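Local coordinates for probable arylamine n-acetyl transferase (Mycobacterium abscessus, PDB 4GUZ), which probably transfers the acetyl group of acetyl-coenzyme A to the amino group of arylamines, as members of the arylamine N-acetyltransferase family do, at residues V121-A125 / E126-C130; A88-R92 / L93-F97; P30-E33 / T34-L38. All coordinates share one frame; numbering follows the deposited sequence.

Interaction 1: residues V121-A125 / E126-C130; sequences VRLAA and EQWLC
The indole of Trp128 has the carbonyl oxygen of Val121 at its edge, while the methyl CD1 of Leu123 comes obliquely to the pyrrole ring, 3.9 Å from Trp128 CD1. Trp128 CG stands anti to its own carbonyl carbon, which carries the indole toward Leu123. A water also sits at the ring edge, in the indole plane, and accepts from Trp128 NE1 at 3.0 Å. The same water donates to Leu123 O and Glu126 OE1, tying the ring to the turn; Glu126 OE2 is in a salt bridge with Arg143. Val121 CG2 meets Cys130 SG at 3.9 Å.

Arg122 and Gln127 run side by side on the other face of the sheet, their CG atoms 4.1 Å apart and their guanidinium and amide planes only 14° apart. These long chains suit a more exposed surface, and the OH of Tyr98 bonds Gln127 OE1.

Val121 and Trp128 form a hydrogen-bonded pair: Val121 N to Trp128 O is 2.9 Å and nearly straight (171°), and Trp128 N reaches Val121 O at 2.8 Å. Leu123 and Glu126 bond in both directions, and Leu123 O accepts from both Glu126 N (3.0 Å) and the water. Ala124 takes a positive phi of 57°, as the first corner of a type II' turn does. This is a two-residue beta hairpin, Ala124 and Ala125 linking adjacent strands of the large antiparallel sheet.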
# COMPACT_ATOMS: atom_id res chain seq x y z
N VAL A 121 6.80 -11.18 7.86
CA VAL A 121 7.60 -12.33 7.45
C VAL A 121 8.50 -12.79 8.62
O VAL A 121 9.12 -11.96 9.28
CB VAL A 121 8.43 -12.00 6.17
CG1 VAL A 121 9.39 -13.13 5.81
CG2 VAL A 121 7.51 -11.70 4.99
N ARG A 122 8.55 -14.12 8.84
CA ARG A 122 9.38 -14.75 9.87
C ARG A 122 10.67 -15.31 9.24
O ARG A 122 10.59 -16.19 8.38
CB ARG A 122 8.60 -15.86 10.60
CG ARG A 122 7.61 -15.34 11.63
CD ARG A 122 7.02 -16.49 12.41
NE ARG A 122 5.81 -17.00 11.77
CZ ARG A 122 4.58 -16.75 12.20
NH1 ARG A 122 4.39 -16.03 13.30
NH2 ARG A 122 3.54 -17.25 11.55
N LEU A 123 11.84 -14.77 9.64
CA LEU A 123 13.15 -15.21 9.13
C LEU A 123 14.10 -15.40 10.30
O LEU A 123 14.48 -14.42 10.96
CB LEU A 123 13.77 -14.25 8.08
CG LEU A 123 13.05 -14.10 6.75
CD1 LEU A 123 13.48 -12.83 6.06
CD2 LEU A 123 13.28 -15.31 5.85
N ALA A 124 14.44 -16.67 10.58
CA ALA A 124 15.32 -17.09 11.69
C ALA A 124 14.76 -16.58 13.04
O ALA A 124 13.57 -16.79 13.31
CB ALA A 124 16.75 -16.61 11.44
N ALA A 125 15.56 -15.91 13.86
CA ALA A 125 15.08 -15.43 15.16
C ALA A 125 14.32 -14.07 15.04
O ALA A 125 13.99 -13.48 16.06
CB ALA A 125 16.26 -15.28 16.12
N GLU A 126 14.02 -13.62 13.80
CA GLU A 126 13.42 -12.28 13.59
C GLU A 126 12.05 -12.24 12.85
O GLU A 126 11.61 -13.21 12.23
CB GLU A 126 14.42 -11.43 12.78
CG GLU A 126 15.86 -11.51 13.28
CD GLU A 126 16.81 -10.48 12.71
OE1 GLU A 126 17.47 -10.78 11.68
OE2 GLU A 126 16.94 -9.40 13.32
N GLN A 127 11.43 -11.06 12.91
CA GLN A 127 10.18 -10.70 12.24
C GLN A 127 10.40 -9.41 11.44
O GLN A 127 11.07 -8.49 11.91
CB GLN A 127 9.04 -10.58 13.24
CG GLN A 127 8.57 -11.95 13.73
CD GLN A 127 7.31 -11.88 14.54
OE1 GLN A 127 6.26 -12.33 14.09
NE2 GLN A 127 7.39 -11.34 15.74
N TRP A 128 9.86 -9.38 10.22
CA TRP A 128 10.01 -8.28 9.27
C TRP A 128 8.67 -7.77 8.80
O TRP A 128 7.90 -8.51 8.19
CB TRP A 128 10.83 -8.76 8.06
CG TRP A 128 12.25 -9.08 8.44
CD1 TRP A 128 12.73 -10.27 8.89
CD2 TRP A 128 13.35 -8.17 8.46
NE1 TRP A 128 14.07 -10.17 9.18
CE2 TRP A 128 14.48 -8.88 8.94
CE3 TRP A 128 13.50 -6.81 8.14
CZ2 TRP A 128 15.74 -8.29 9.07
CZ3 TRP A 128 14.76 -6.23 8.28
CH2 TRP A 128 15.86 -6.97 8.73
N LEU A 129 8.42 -6.48 9.04
CA LEU A 129 7.18 -5.85 8.60
C LEU A 129 7.29 -5.50 7.12
O LEU A 129 8.21 -4.77 6.73
CB LEU A 129 6.91 -4.58 9.43
CG LEU A 129 5.67 -3.76 9.01
CD1 LEU A 129 4.41 -4.56 9.19
CD2 LEU A 129 5.65 -2.41 9.72
N CYS A 130 6.34 -6.00 6.30
CA CYS A 130 6.32 -5.66 4.88
C CYS A 130 5.08 -4.81 4.61
O CYS A 130 3.99 -5.33 4.31
CB CYS A 130 6.37 -6.91 4.00
SG CYS A 130 7.89 -7.88 4.18
O HOH W 1 16.09 -12.25 9.82

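Interaction 2: residues A88-R92 / L93-F97; sequences AVLQR and LGFDF
Leu90 touches two phenylalanine rings, from the chain that follows its helix, with different parts of its side chain. The contacts are CH-pi: Leu90 CB lies over one face of Phe97, 3.8 Å from the ring centroid and 19° off the normal, while Leu90 CD2 lies over a face of Phe95, off its centre, at 4.3 Å from the centroid. Phe97 CG stands between its own backbone N and carbonyl carbon (chi1 77°), which swings the ring back over the helix.

Among the apolar contacts, Leu90 CD1 comes within 3.9 Å of Phe97 CG, and Gln91 CB lies 4.0 Å from Phe97 CE2. Val89 CG1 approaches Leu93 CD1 at 4.3 Å, a looser touch.

The backbone bonds end the helix. Leu93 N donates to Val89 O at 3.0 Å, an ordinary helical bond. Phe95 N reaches back to Leu90 O at 3.0 Å with an angle of 164°; together with the weak bond from Gly94 N to Gln91 O, and the positive phi that glycine readily adopts at Gly94, it makes a Schellman motif.

The bonds from Leu93 and Phe95 thus satisfy Val89 O and Leu90 O while buried Leu90 packs on buried Phe95 and partly exposed Phe97, giving the helix end a fixed geometry.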
# COMPACT_ATOMS: atom_id res chain seq x y z
N ALA A 88 0.37 -13.51 -2.23
CA ALA A 88 0.43 -14.59 -3.21
C ALA A 88 1.87 -14.89 -3.60
O ALA A 88 2.22 -16.06 -3.70
CB ALA A 88 -0.38 -14.25 -4.44
N VAL A 89 2.70 -13.84 -3.78
CA VAL A 89 4.12 -13.98 -4.14
C VAL A 89 4.87 -14.65 -2.98
O VAL A 89 5.60 -15.61 -3.23
CB VAL A 89 4.82 -12.66 -4.55
CG1 VAL A 89 6.25 -12.91 -5.03
CG2 VAL A 89 4.04 -11.94 -5.63
N LEU A 90 4.68 -14.16 -1.72
CA LEU A 90 5.36 -14.71 -0.55
C LEU A 90 5.07 -16.21 -0.40
O LEU A 90 5.99 -17.00 -0.11
CB LEU A 90 4.97 -13.95 0.73
CG LEU A 90 5.44 -12.48 0.84
CD1 LEU A 90 4.96 -11.84 2.14
CD2 LEU A 90 6.96 -12.34 0.67
N GLN A 91 3.82 -16.60 -0.66
CA GLN A 91 3.34 -17.99 -0.61
C GLN A 91 4.04 -18.86 -1.65
O GLN A 91 4.48 -19.97 -1.32
CB GLN A 91 1.81 -18.01 -0.82
CG GLN A 91 1.15 -19.40 -0.82
CD GLN A 91 1.25 -20.11 0.51
OE1 GLN A 91 1.89 -21.16 0.62
NE2 GLN A 91 0.62 -19.56 1.54
N ARG A 92 4.14 -18.37 -2.91
CA ARG A 92 4.78 -19.12 -4.00
C ARG A 92 6.26 -19.31 -3.80
O ARG A 92 6.80 -20.33 -4.24
CB ARG A 92 4.57 -18.42 -5.35
CG ARG A 92 3.32 -18.86 -6.04
CD ARG A 92 3.35 -20.31 -6.55
NE ARG A 92 4.02 -20.42 -7.85
CZ ARG A 92 3.48 -20.05 -9.01
NH1 ARG A 92 2.28 -19.49 -9.04
NH2 ARG A 92 4.16 -20.20 -10.14
N LEU A 93 6.93 -18.34 -3.17
CA LEU A 93 8.38 -18.40 -2.99
C LEU A 93 8.77 -19.15 -1.69
O LEU A 93 9.96 -19.32 -1.42
CB LEU A 93 9.00 -17.01 -3.05
CG LEU A 93 8.90 -16.25 -4.40
CD1 LEU A 93 9.88 -15.12 -4.43
CD2 LEU A 93 9.16 -17.19 -5.60
N GLY A 94 7.78 -19.62 -0.95
CA GLY A 94 7.97 -20.42 0.26
C GLY A 94 8.40 -19.69 1.52
O GLY A 94 9.12 -20.26 2.34
N PHE A 95 7.96 -18.42 1.69
CA PHE A 95 8.25 -17.67 2.92
C PHE A 95 7.25 -18.06 4.01
O PHE A 95 6.12 -18.44 3.69
CB PHE A 95 8.17 -16.14 2.68
CG PHE A 95 9.30 -15.51 1.90
CD1 PHE A 95 10.41 -14.99 2.55
CD2 PHE A 95 9.23 -15.41 0.51
CE1 PHE A 95 11.43 -14.35 1.83
CE2 PHE A 95 10.26 -14.79 -0.21
CZ PHE A 95 11.35 -14.26 0.45
N ASP A 96 7.67 -17.97 5.29
CA ASP A 96 6.81 -18.18 6.46
C ASP A 96 6.26 -16.80 6.81
O ASP A 96 7.01 -15.93 7.26
CB ASP A 96 7.61 -18.80 7.63
CG ASP A 96 6.86 -19.01 8.94
OD1 ASP A 96 5.61 -18.84 8.96
OD2 ASP A 96 7.51 -19.37 9.95
N PHE A 97 4.98 -16.56 6.53
CA PHE A 97 4.42 -15.21 6.75
C PHE A 97 2.97 -15.24 7.20
O PHE A 97 2.28 -16.25 7.10
CB PHE A 97 4.55 -14.38 5.44
CG PHE A 97 3.53 -14.72 4.38
CD1 PHE A 97 2.37 -13.96 4.23
CD2 PHE A 97 3.70 -15.84 3.56
CE1 PHE A 97 1.41 -14.30 3.28
CE2 PHE A 97 2.74 -16.18 2.61
CZ PHE A 97 1.61 -15.41 2.47

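Interaction 3: residues P30-E33 / T34-L38; sequences PTLE and TLRRL
Thr34 OG1 lies 3.3 Å from Thr31 OG1 in a weak contact whose proton is not settled, because the carbonyl oxygens of Ser29 and Asp27 compete for the one hydroxyl proton of Thr34. Thr34 OG1 stands anti to its own carbonyl carbon (chi1 -65°), which turns the hydroxyl back toward the incoming chain. A short threonine suits this buried place, since its hydroxyl meets carbonyls while the side chain packs on Phe24.

Leu32 and Arg36, four residues apart, cross obliquely. Arg36 stays extended from CG to NE and passes the leucine, with NE 3.5 Å from Leu32 CG and NH2 3.5 Å from Leu32 CD2. Arg36 NE is buried here without a polar partner. Glu33 OE1 lies 4.3 Å from Arg36 NE, well out of the guanidinium plane, so attraction between the charges is probably all that it offers.

The backbone bonds of the helix begin here: Leu35 N to Thr31 O is 3.0 Å and Arg36 N to Leu32 O is 2.9 Å. The apolar chain of Leu35 packs on Leu90 and Val121. With Thr31 at the N-cap position, the arrangement is the first turn of helix 32-45, whose Leu32 and Leu35 pack against strands 116-123 and 126-130.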
# COMPACT_ATOMS: atom_id res chain seq x y z
N PRO A 30 13.57 -18.33 -0.26
CA PRO A 30 12.87 -17.49 0.74
C PRO A 30 13.79 -16.98 1.86
O PRO A 30 13.81 -17.50 2.98
CB PRO A 30 11.77 -18.41 1.27
CG PRO A 30 12.26 -19.78 1.03
CD PRO A 30 13.20 -19.76 -0.14
N THR A 31 14.55 -15.92 1.53
CA THR A 31 15.52 -15.26 2.41
C THR A 31 15.29 -13.74 2.49
O THR A 31 14.52 -13.19 1.69
CB THR A 31 16.94 -15.52 1.89
OG1 THR A 31 17.00 -15.05 0.55
CG2 THR A 31 17.33 -17.00 1.96
N LEU A 32 16.00 -13.05 3.41
CA LEU A 32 15.91 -11.60 3.60
C LEU A 32 16.38 -10.82 2.37
O LEU A 32 15.77 -9.80 2.04
CB LEU A 32 16.71 -11.17 4.84
CG LEU A 32 16.75 -9.66 5.15
CD1 LEU A 32 15.36 -9.11 5.48
CD2 LEU A 32 17.76 -9.35 6.21
N GLU A 33 17.46 -11.27 1.70
CA GLU A 33 17.92 -10.53 0.53
C GLU A 33 16.87 -10.59 -0.59
O GLU A 33 16.64 -9.58 -1.25
CB GLU A 33 19.31 -10.99 0.05
CG GLU A 33 20.36 -9.87 0.10
CD GLU A 33 20.25 -8.85 1.22
OE1 GLU A 33 20.13 -9.24 2.40
OE2 GLU A 33 20.25 -7.63 0.90
N THR A 34 16.18 -11.73 -0.73
CA THR A 34 15.11 -11.88 -1.72
C THR A 34 13.93 -10.97 -1.33
O THR A 34 13.43 -10.23 -2.18
CB THR A 34 14.71 -13.35 -1.85
OG1 THR A 34 15.84 -14.05 -2.37
CG2 THR A 34 13.50 -13.56 -2.80
N LEU A 35 13.52 -10.99 -0.05
CA LEU A 35 12.42 -10.17 0.47
C LEU A 35 12.69 -8.69 0.23
O LEU A 35 11.78 -7.97 -0.16
CB LEU A 35 12.21 -10.45 1.97
CG LEU A 35 11.01 -9.76 2.65
CD1 LEU A 35 9.69 -10.25 2.07
CD2 LEU A 35 11.05 -9.96 4.15
N ARG A 36 13.94 -8.25 0.46
CA ARG A 36 14.33 -6.86 0.23
C ARG A 36 14.12 -6.48 -1.22
O ARG A 36 13.56 -5.42 -1.50
CB ARG A 36 15.80 -6.60 0.66
CG ARG A 36 15.92 -6.37 2.16
CD ARG A 36 17.35 -6.32 2.66
NE ARG A 36 17.36 -6.39 4.12
CZ ARG A 36 18.24 -5.78 4.91
NH1 ARG A 36 19.23 -5.06 4.39
NH2 ARG A 36 18.14 -5.88 6.23
N ARG A 37 14.56 -7.34 -2.15
CA ARG A 37 14.42 -7.06 -3.58
C ARG A 37 12.96 -7.09 -4.01
O ARG A 37 12.56 -6.29 -4.86
CB ARG A 37 15.26 -8.02 -4.43
CG ARG A 37 16.78 -7.84 -4.21
CD ARG A 37 17.66 -8.36 -5.34
NE ARG A 37 17.33 -9.71 -5.81
CZ ARG A 37 17.57 -10.84 -5.15
NH1 ARG A 37 18.11 -10.81 -3.94
NH2 ARG A 37 17.23 -12.01 -5.68
N LEU A 38 12.14 -7.97 -3.39
CA LEU A 38 10.71 -8.12 -3.68
C LEU A 38 9.95 -6.87 -3.27
O LEU A 38 9.21 -6.31 -4.06
CB LEU A 38 10.10 -9.34 -2.98
CG LEU A 38 10.41 -10.72 -3.52
CD1 LEU A 38 9.85 -11.78 -2.61
CD2 LEU A 38 9.82 -10.92 -4.91

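Followed from the N terminus, the three local contacts come in series, and none encloses or crosses another. Interaction 3 starts helix 32-45; interaction 2 ends helix 79-92 and turns the chain into strand 96-104; interaction 1 then closes the hairpin of strands 116-123 and 126-130. In space they converge. Trp128 and Cys130 of interaction 1 pack on Leu32, Arg36 and Leu35 of interaction 3, and Phe95 of interaction 2 meets Pro30 and Thr31. Val121 touches Leu90 and Phe95, while Arg122 and Asp96 form a long, weak ion pair between neighbouring strands. Together they join two helices to one end of the large antiparallel sheet.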